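Local coordinates for mandelate racemase/muconate lactonizing protein (Alicyclobacillus acidocaldarius LAA1, PDB 3QLD) that belongs to the mandelate racemase/muconate lactonizing family of the enolase superfamily, joining an N-terminal capping domain to a barrel-shaped C-terminal domain, at residues P126-L131 with G309-A314; D136-S141 with I348-C353. All blocks are in the same frame, centred on the assembly; numbering follows the deposited sequence.

Interaction 1 (P126-L131 with G309-A314); sequences PLVGLL and GLIAAA
Ile311 reaches from helix 303-313 onto the short helix 127-130 and divides its two branches among three residues there. Its CG2 methyl sits against the backbone and side-chain root of Val128, 3.8 Å from Val128 CA and equally far from Val128 CB. This close seating brings the two helices together at one point, where the CA atoms of Val128 and Ile311 are 5.5 Å apart. The same methyl is also met by one branch of Leu131: Leu131 CD1 lies 3.9 Å from Ile311 CG2, and the two side chains run at about a right angle to each other. The longer branch of Ile311 points to Leu127 instead, ending with Ile311 CD1 at 4.2 Å from Leu127 CD2, again with the side chains nearly perpendicular. Ile311 thus touches Leu127, Val128 and Leu131, which lie on one side of segment 126-131.

Val128 makes the second link. With chi1 at 71°, its CG2 stands opposite the backbone N and is directed at Ala314, at the far end of segment 309-314, where it meets Ala314 CB at 3.6 Å, the closest approach between the segments. The other methyl, CG1, is left to lie beside Gln352.

All five residues are buried, and the contact is made almost entirely by methyl groups, with Val128 CA and CB under Ile311 CG2. Further apolar neighbours extend the cluster: Trp116 of helix 105-123 and Phe277 of helix 277-289 both touch Leu127 and Leu131, while Val350 packs on Ala314. Pro126 occupies the N-cap position of the short helix, which follows helix 105-123 and precedes strand 137-144 in the chain. The apolar side of the short helix docks on the helix that follows the seventh parallel strand, an example of the helix-on-helix packing around the modified TIM barrel of the enolase superfamily.

Interaction 2 (D136-S141 with I348-C353); sequences DRVEVS and IQVPQC
Val138 and Ile348 face each other as an antiparallel hydrogen-bonded pair, each backbone giving and receiving one bond. Val138 N donates to Ile348 O at 3.1 Å and Ile348 N to Val138 O at 3.0 Å, both fairly straight. A third bond continues the ladder, from Val350 N to Asp136 O at 3.0 Å, but it arrives differently: the donor is tilted 34° out of the carbonyl plane, consistent with Val350 lying just past strand 347-349. Between these rungs lies the non-hydrogen-bonded pair of Arg137 and Gln349, where Arg137 CA makes a CA-H...O contact of 3.4 Å with Ile348 O.

The two faces of this ribbon differ. On one, Arg137 and Gln349 lie next to each other, the guanidinium plane turned 84° from that of the amide; the arginine, extended from CG to NE, also touches Val343 and Glu344. On the other, Val138 CG1 meets Val350 CG2 at 3.7 Å, the two side chains crossing at about a right angle. Val350 can offer that methyl because chi1 of 171° sets CG2 beside its own backbone N. A little further along, Val140 CG2 lies 3.7 Å from Ile348 CG1.

Around this first shell, Leu310 and Ala313 of helix 303-313 touch Val138, Val350 rests on Val128, and Pro351 packs on Val307, Leu310 and Ile311. A salt bridge from Glu139 to Arg166 and a backbone hydrogen bond between Val140 and Arg166 link strand 137-144 to the next part of the barrel; Glu139 is also backbone hydrogen-bonded to Thr322. The first parallel strand of the barrel, 137-144, is therefore paired near its start with the short antiparallel strand 347-349, contributed by the chain from beyond helix 303-313, in the modified TIM barrel of this superfamily.

In the fold
Interactions 1 and 2 lie side by side, their centres about 9 Å apart, and join the same two lengths of chain: one runs from helix 127-130 into strand 137-144, the other from helix 303-313 toward strand 347-349. Interaction 1 is wholly buried and depends on apolar side chains between helices. Interaction 2 is partly open to solvent and held first by backbone hydrogen bonds, with polar residues on its outer face and valines and isoleucine inward. The two contacts adjoin directly: Leu127 N probably donates to Cys353 O at 3.0 Å, and Val138 CG1 packs against Ala313 O at 3.5 Å.

Interaction 1 (P126-L131 with G309-A314)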
ATOM      1  N   PRO A 126      -1.220 -10.373 -32.472  1.00 39.48           N
ATOM      2  CA  PRO A 126      -0.358 -10.784 -31.384  1.00 37.49           C
ATOM      3  C   PRO A 126      -0.256  -9.697 -30.288  1.00 36.55           C
ATOM      4  O   PRO A 126       0.037  -8.519 -30.571  1.00 37.65           O
ATOM      5  CB  PRO A 126       0.994 -11.001 -32.070  1.00 37.47           C
ATOM      6  CG  PRO A 126       0.605 -11.546 -33.487  1.00 38.93           C
ATOM      7  CD  PRO A 126      -0.712 -10.810 -33.799  1.00 40.26           C
ATOM      8  N   LEU A 127      -0.553 -10.085 -29.047  1.00 35.06           N
ATOM      9  CA  LEU A 127      -0.439  -9.158 -27.898  1.00 32.24           C
ATOM     10  C   LEU A 127       0.952  -8.559 -27.792  1.00 32.39           C
ATOM     11  O   LEU A 127       1.081  -7.360 -27.607  1.00 31.31           O
ATOM     12  CB  LEU A 127      -0.862  -9.835 -26.570  1.00 32.64           C
ATOM     13  CG  LEU A 127      -0.752  -8.938 -25.305  1.00 27.23           C
ATOM     14  CD1 LEU A 127      -1.561  -7.615 -25.422  1.00 27.73           C
ATOM     15  CD2 LEU A 127      -1.281  -9.716 -24.137  1.00 25.38           C
ATOM     16  N   VAL A 128       1.998  -9.370 -27.960  1.00 32.47           N
ATOM     17  CA  VAL A 128       3.366  -8.829 -27.900  1.00 34.35           C
ATOM     18  C   VAL A 128       3.750  -7.653 -28.906  1.00 35.94           C
ATOM     19  O   VAL A 128       4.347  -6.626 -28.516  1.00 35.91           O
ATOM     20  CB  VAL A 128       4.407  -9.951 -27.874  1.00 33.00           C
ATOM     21  CG1 VAL A 128       4.494 -10.655 -29.249  1.00 37.78           C
ATOM     22  CG2 VAL A 128       5.777  -9.385 -27.483  1.00 33.45           C
ATOM     23  N   GLY A 129       3.323  -7.778 -30.168  1.00 38.54           N
ATOM     24  CA  GLY A 129       3.504  -6.712 -31.170  1.00 38.50           C
ATOM     25  C   GLY A 129       2.673  -5.505 -30.792  1.00 38.65           C
ATOM     26  O   GLY A 129       3.025  -4.335 -31.088  1.00 37.36           O
ATOM     27  N   LEU A 130       1.558  -5.770 -30.129  1.00 37.71           N
ATOM     28  CA  LEU A 130       0.685  -4.681 -29.726  1.00 38.64           C
ATOM     29  C   LEU A 130       1.375  -3.769 -28.718  1.00 39.81           C
ATOM     30  O   LEU A 130       1.179  -2.554 -28.747  1.00 40.14           O
ATOM     31  CB  LEU A 130      -0.626  -5.224 -29.165  1.00 38.69           C
ATOM     32  CG  LEU A 130      -1.695  -5.638 -30.176  1.00 40.84           C
ATOM     33  CD1 LEU A 130      -3.006  -5.431 -29.514  1.00 44.42           C
ATOM     34  CD2 LEU A 130      -1.653  -4.812 -31.470  1.00 42.72           C
ATOM     35  N   LEU A 131       2.175  -4.380 -27.838  1.00 40.09           N
ATOM     36  CA  LEU A 131       2.980  -3.680 -26.828  1.00 40.55           C
ATOM     37  C   LEU A 131       4.403  -3.310 -27.274  1.00 41.77           C
ATOM     38  O   LEU A 131       5.163  -2.763 -26.476  1.00 41.93           O
ATOM     39  CB  LEU A 131       3.082  -4.525 -25.552  1.00 40.10           C
ATOM     40  CG  LEU A 131       1.709  -4.865 -24.942  1.00 39.04           C
ATOM     41  CD1 LEU A 131       1.787  -6.141 -24.139  1.00 38.59           C
ATOM     42  CD2 LEU A 131       1.203  -3.715 -24.143  1.00 34.95           C
ATOM     43  N   GLY A 309       3.817 -12.446 -18.580  1.00 28.12           N
ATOM     44  CA  GLY A 309       5.098 -12.050 -18.036  1.00 26.29           C
ATOM     45  C   GLY A 309       6.175 -12.327 -19.095  1.00 29.16           C
ATOM     46  O   GLY A 309       7.079 -11.553 -19.275  1.00 27.62           O
ATOM     47  N   LEU A 310       6.087 -13.460 -19.786  1.00 28.95           N
ATOM     48  CA  LEU A 310       6.980 -13.632 -20.971  1.00 29.42           C
ATOM     49  C   LEU A 310       6.766 -12.615 -22.103  1.00 28.73           C
ATOM     50  O   LEU A 310       7.715 -12.188 -22.702  1.00 30.96           O
ATOM     51  CB  LEU A 310       6.896 -15.062 -21.468  1.00 31.12           C
ATOM     52  CG  LEU A 310       7.304 -16.137 -20.443  1.00 29.08           C
ATOM     53  CD1 LEU A 310       6.615 -17.514 -20.674  1.00 30.91           C
ATOM     54  CD2 LEU A 310       8.826 -16.409 -20.332  1.00 29.25           C
ATOM     55  N   ILE A 311       5.538 -12.201 -22.386  1.00 28.39           N
ATOM     56  CA  ILE A 311       5.292 -11.118 -23.327  1.00 28.80           C
ATOM     57  C   ILE A 311       5.944  -9.788 -22.888  1.00 29.40           C
ATOM     58  O   ILE A 311       6.584  -9.139 -23.666  1.00 28.66           O
ATOM     59  CB  ILE A 311       3.799 -10.978 -23.591  1.00 28.25           C
ATOM     60  CG1 ILE A 311       3.330 -12.216 -24.389  1.00 26.14           C
ATOM     61  CG2 ILE A 311       3.441  -9.622 -24.193  1.00 30.38           C
ATOM     62  CD1 ILE A 311       1.851 -12.435 -24.432  1.00 29.28           C
ATOM     63  N   ALA A 312       5.770  -9.370 -21.635  1.00 28.99           N
ATOM     64  CA  ALA A 312       6.549  -8.216 -21.141  1.00 28.26           C
ATOM     65  C   ALA A 312       8.102  -8.432 -21.269  1.00 27.15           C
ATOM     66  O   ALA A 312       8.865  -7.492 -21.554  1.00 28.74           O
ATOM     67  CB  ALA A 312       6.170  -7.930 -19.680  1.00 28.94           C
ATOM     68  N   ALA A 313       8.580  -9.632 -21.022  1.00 26.98           N
ATOM     69  CA  ALA A 313      10.033  -9.878 -21.129  1.00 26.63           C
ATOM     70  C   ALA A 313      10.607  -9.750 -22.542  1.00 29.42           C
ATOM     71  O   ALA A 313      11.823  -9.727 -22.698  1.00 30.18           O
ATOM     72  CB  ALA A 313      10.358 -11.193 -20.603  1.00 26.96           C
ATOM     73  N   ALA A 314       9.724  -9.647 -23.525  1.00 31.71           N
ATOM     74  CA  ALA A 314      10.076  -9.372 -24.925  1.00 34.00           C
ATOM     75  C   ALA A 314      10.416  -7.878 -25.186  1.00 35.35           C
ATOM     76  O   ALA A 314      10.933  -7.494 -26.258  1.00 35.53           O
ATOM     77  CB  ALA A 314       8.907  -9.795 -25.804  1.00 33.77           C
TER

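Interaction 2 (D136-S141 with I348-C353)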
ATOM      1  N   ASP A 136      12.310 -12.379 -29.884  1.00 44.98           N
ATOM      2  CA  ASP A 136      11.502 -13.533 -30.249  1.00 44.00           C
ATOM      3  C   ASP A 136      11.637 -14.621 -29.220  1.00 41.38           C
ATOM      4  O   ASP A 136      10.757 -15.448 -29.074  1.00 39.87           O
ATOM      5  CB  ASP A 136      11.896 -14.051 -31.646  1.00 45.99           C
ATOM      6  CG  ASP A 136      11.192 -13.282 -32.756  1.00 51.44           C
ATOM      7  OD1 ASP A 136       9.969 -13.535 -32.928  1.00 58.98           O
ATOM      8  OD2 ASP A 136      11.846 -12.437 -33.433  1.00 54.59           O
ATOM      9  N   ARG A 137      12.759 -14.592 -28.503  1.00 39.14           N
ATOM     10  CA  ARG A 137      13.071 -15.526 -27.424  1.00 37.00           C
ATOM     11  C   ARG A 137      13.678 -14.779 -26.228  1.00 35.31           C
ATOM     12  O   ARG A 137      14.175 -13.644 -26.381  1.00 35.34           O
ATOM     13  CB  ARG A 137      14.084 -16.539 -27.883  1.00 37.58           C
ATOM     14  CG  ARG A 137      13.588 -17.358 -29.007  1.00 41.06           C
ATOM     15  CD  ARG A 137      14.687 -18.307 -29.479  1.00 45.99           C
ATOM     16  NE  ARG A 137      14.126 -19.179 -30.506  1.00 51.42           N
ATOM     17  CZ  ARG A 137      14.499 -20.443 -30.727  1.00 55.21           C
ATOM     18  NH1 ARG A 137      15.458 -21.010 -29.991  1.00 52.29           N
ATOM     19  NH2 ARG A 137      13.897 -21.142 -31.698  1.00 55.90           N
ATOM     20  N   VAL A 138      13.611 -15.415 -25.058  1.00 32.76           N
ATOM     21  CA  VAL A 138      14.169 -14.850 -23.827  1.00 32.67           C
ATOM     22  C   VAL A 138      14.923 -15.920 -23.070  1.00 31.78           C
ATOM     23  O   VAL A 138      14.524 -17.106 -23.082  1.00 34.16           O
ATOM     24  CB  VAL A 138      13.071 -14.198 -22.934  1.00 30.56           C
ATOM     25  CG1 VAL A 138      12.292 -13.072 -23.730  1.00 33.05           C
ATOM     26  CG2 VAL A 138      12.096 -15.261 -22.487  1.00 32.64           C
ATOM     27  N   GLU A 139      16.024 -15.539 -22.414  1.00 31.52           N
ATOM     28  CA  GLU A 139      16.752 -16.507 -21.626  1.00 31.57           C
ATOM     29  C   GLU A 139      16.197 -16.541 -20.205  1.00 32.33           C
ATOM     30  O   GLU A 139      15.662 -15.542 -19.762  1.00 32.35           O
ATOM     31  CB  GLU A 139      18.197 -16.141 -21.466  1.00 32.92           C
ATOM     32  CG  GLU A 139      18.930 -15.609 -22.676  1.00 41.53           C
ATOM     33  CD  GLU A 139      20.379 -15.306 -22.290  1.00 46.87           C
ATOM     34  OE1 GLU A 139      20.622 -14.292 -21.574  1.00 50.80           O
ATOM     35  OE2 GLU A 139      21.257 -16.096 -22.673  1.00 49.46           O
ATOM     36  N   VAL A 140      16.433 -17.640 -19.487  1.00 31.18           N
ATOM     37  CA  VAL A 140      15.704 -17.972 -18.256  1.00 32.38           C
ATOM     38  C   VAL A 140      16.756 -18.193 -17.175  1.00 32.03           C
ATOM     39  O   VAL A 140      17.763 -18.825 -17.462  1.00 32.86           O
ATOM     40  CB  VAL A 140      14.866 -19.277 -18.456  1.00 31.88           C
ATOM     41  CG1 VAL A 140      14.250 -19.685 -17.130  1.00 33.15           C
ATOM     42  CG2 VAL A 140      13.800 -19.084 -19.530  1.00 32.99           C
ATOM     43  N   SER A 141      16.553 -17.647 -15.964  1.00 29.99           N
ATOM     44  CA  SER A 141      17.433 -17.880 -14.793  1.00 29.86           C
ATOM     45  C   SER A 141      16.921 -18.937 -13.824  1.00 30.36           C
ATOM     46  O   SER A 141      15.726 -19.154 -13.747  1.00 29.36           O
ATOM     47  CB  SER A 141      17.529 -16.515 -14.012  1.00 30.16           C
ATOM     48  OG  SER A 141      18.335 -16.586 -12.807  1.00 29.71           O
ATOM     49  N   ILE A 348      13.038 -19.611 -23.784  1.00 35.26           N
ATOM     50  CA  ILE A 348      11.629 -19.806 -23.975  1.00 34.77           C
ATOM     51  C   ILE A 348      11.198 -18.913 -25.112  1.00 35.47           C
ATOM     52  O   ILE A 348      11.687 -17.782 -25.260  1.00 36.25           O
ATOM     53  CB  ILE A 348      10.777 -19.515 -22.648  1.00 33.69           C
ATOM     54  CG1 ILE A 348      11.086 -20.541 -21.591  1.00 29.26           C
ATOM     55  CG2 ILE A 348       9.293 -19.574 -22.925  1.00 33.24           C
ATOM     56  CD1 ILE A 348      10.258 -20.451 -20.190  1.00 27.60           C
ATOM     57  N   GLN A 349      10.319 -19.449 -25.952  1.00 35.89           N
ATOM     58  CA  GLN A 349       9.827 -18.686 -27.061  1.00 36.14           C
ATOM     59  C   GLN A 349       8.850 -17.724 -26.440  1.00 36.34           C
ATOM     60  O   GLN A 349       7.984 -18.141 -25.651  1.00 34.95           O
ATOM     61  CB  GLN A 349       9.094 -19.580 -28.067  1.00 37.75           C
ATOM     62  CG  GLN A 349       8.667 -18.884 -29.387  1.00 41.56           C
ATOM     63  CD  GLN A 349       9.837 -18.781 -30.386  1.00 47.75           C
ATOM     64  OE1 GLN A 349       9.885 -17.880 -31.229  1.00 48.74           O
ATOM     65  NE2 GLN A 349      10.794 -19.715 -30.276  1.00 48.53           N
ATOM     66  N   VAL A 350       8.957 -16.471 -26.842  1.00 35.41           N
ATOM     67  CA  VAL A 350       7.953 -15.471 -26.566  1.00 35.97           C
ATOM     68  C   VAL A 350       6.611 -15.802 -27.214  1.00 36.84           C
ATOM     69  O   VAL A 350       6.543 -15.939 -28.419  1.00 36.32           O
ATOM     70  CB  VAL A 350       8.476 -14.099 -27.035  1.00 35.81           C
ATOM     71  CG1 VAL A 350       7.398 -12.999 -26.985  1.00 36.73           C
ATOM     72  CG2 VAL A 350       9.691 -13.708 -26.232  1.00 36.21           C
ATOM     73  N   PRO A 351       5.518 -15.895 -26.400  1.00 35.93           N
ATOM     74  CA  PRO A 351       4.148 -16.115 -26.875  1.00 36.21           C
ATOM     75  C   PRO A 351       3.686 -15.128 -27.964  1.00 36.21           C
ATOM     76  O   PRO A 351       3.742 -13.875 -27.806  1.00 35.11           O
ATOM     77  CB  PRO A 351       3.288 -15.919 -25.591  1.00 34.82           C
ATOM     78  CG  PRO A 351       4.214 -16.435 -24.477  1.00 36.72           C
ATOM     79  CD  PRO A 351       5.619 -15.983 -24.918  1.00 36.42           C
ATOM     80  N   GLN A 352       3.199 -15.697 -29.063  1.00 35.55           N
ATOM     81  CA  GLN A 352       2.693 -14.887 -30.161  1.00 35.91           C
ATOM     82  C   GLN A 352       1.171 -14.844 -30.202  1.00 36.28           C
ATOM     83  O   GLN A 352       0.601 -14.295 -31.135  1.00 37.33           O
ATOM     84  CB  GLN A 352       3.285 -15.388 -31.508  1.00 37.43           C
ATOM     85  CG  GLN A 352       4.803 -15.195 -31.597  1.00 36.72           C
ATOM     86  CD  GLN A 352       5.239 -13.713 -31.598  1.00 35.60           C
ATOM     87  OE1 GLN A 352       4.513 -12.789 -32.072  1.00 41.17           O
ATOM     88  NE2 GLN A 352       6.399 -13.472 -31.043  1.00 38.64           N
ATOM     89  N   CYS A 353       0.513 -15.367 -29.170  1.00 35.09           N
ATOM     90  CA  CYS A 353      -0.946 -15.385 -29.121  1.00 35.39           C
ATOM     91  C   CYS A 353      -1.554 -13.997 -29.210  1.00 35.00           C
ATOM     92  O   CYS A 353      -1.069 -13.041 -28.586  1.00 35.16           O
ATOM     93  CB  CYS A 353      -1.443 -16.106 -27.862  1.00 34.98           C
ATOM     94  SG  CYS A 353      -0.608 -15.469 -26.314  1.00 37.39           S
TER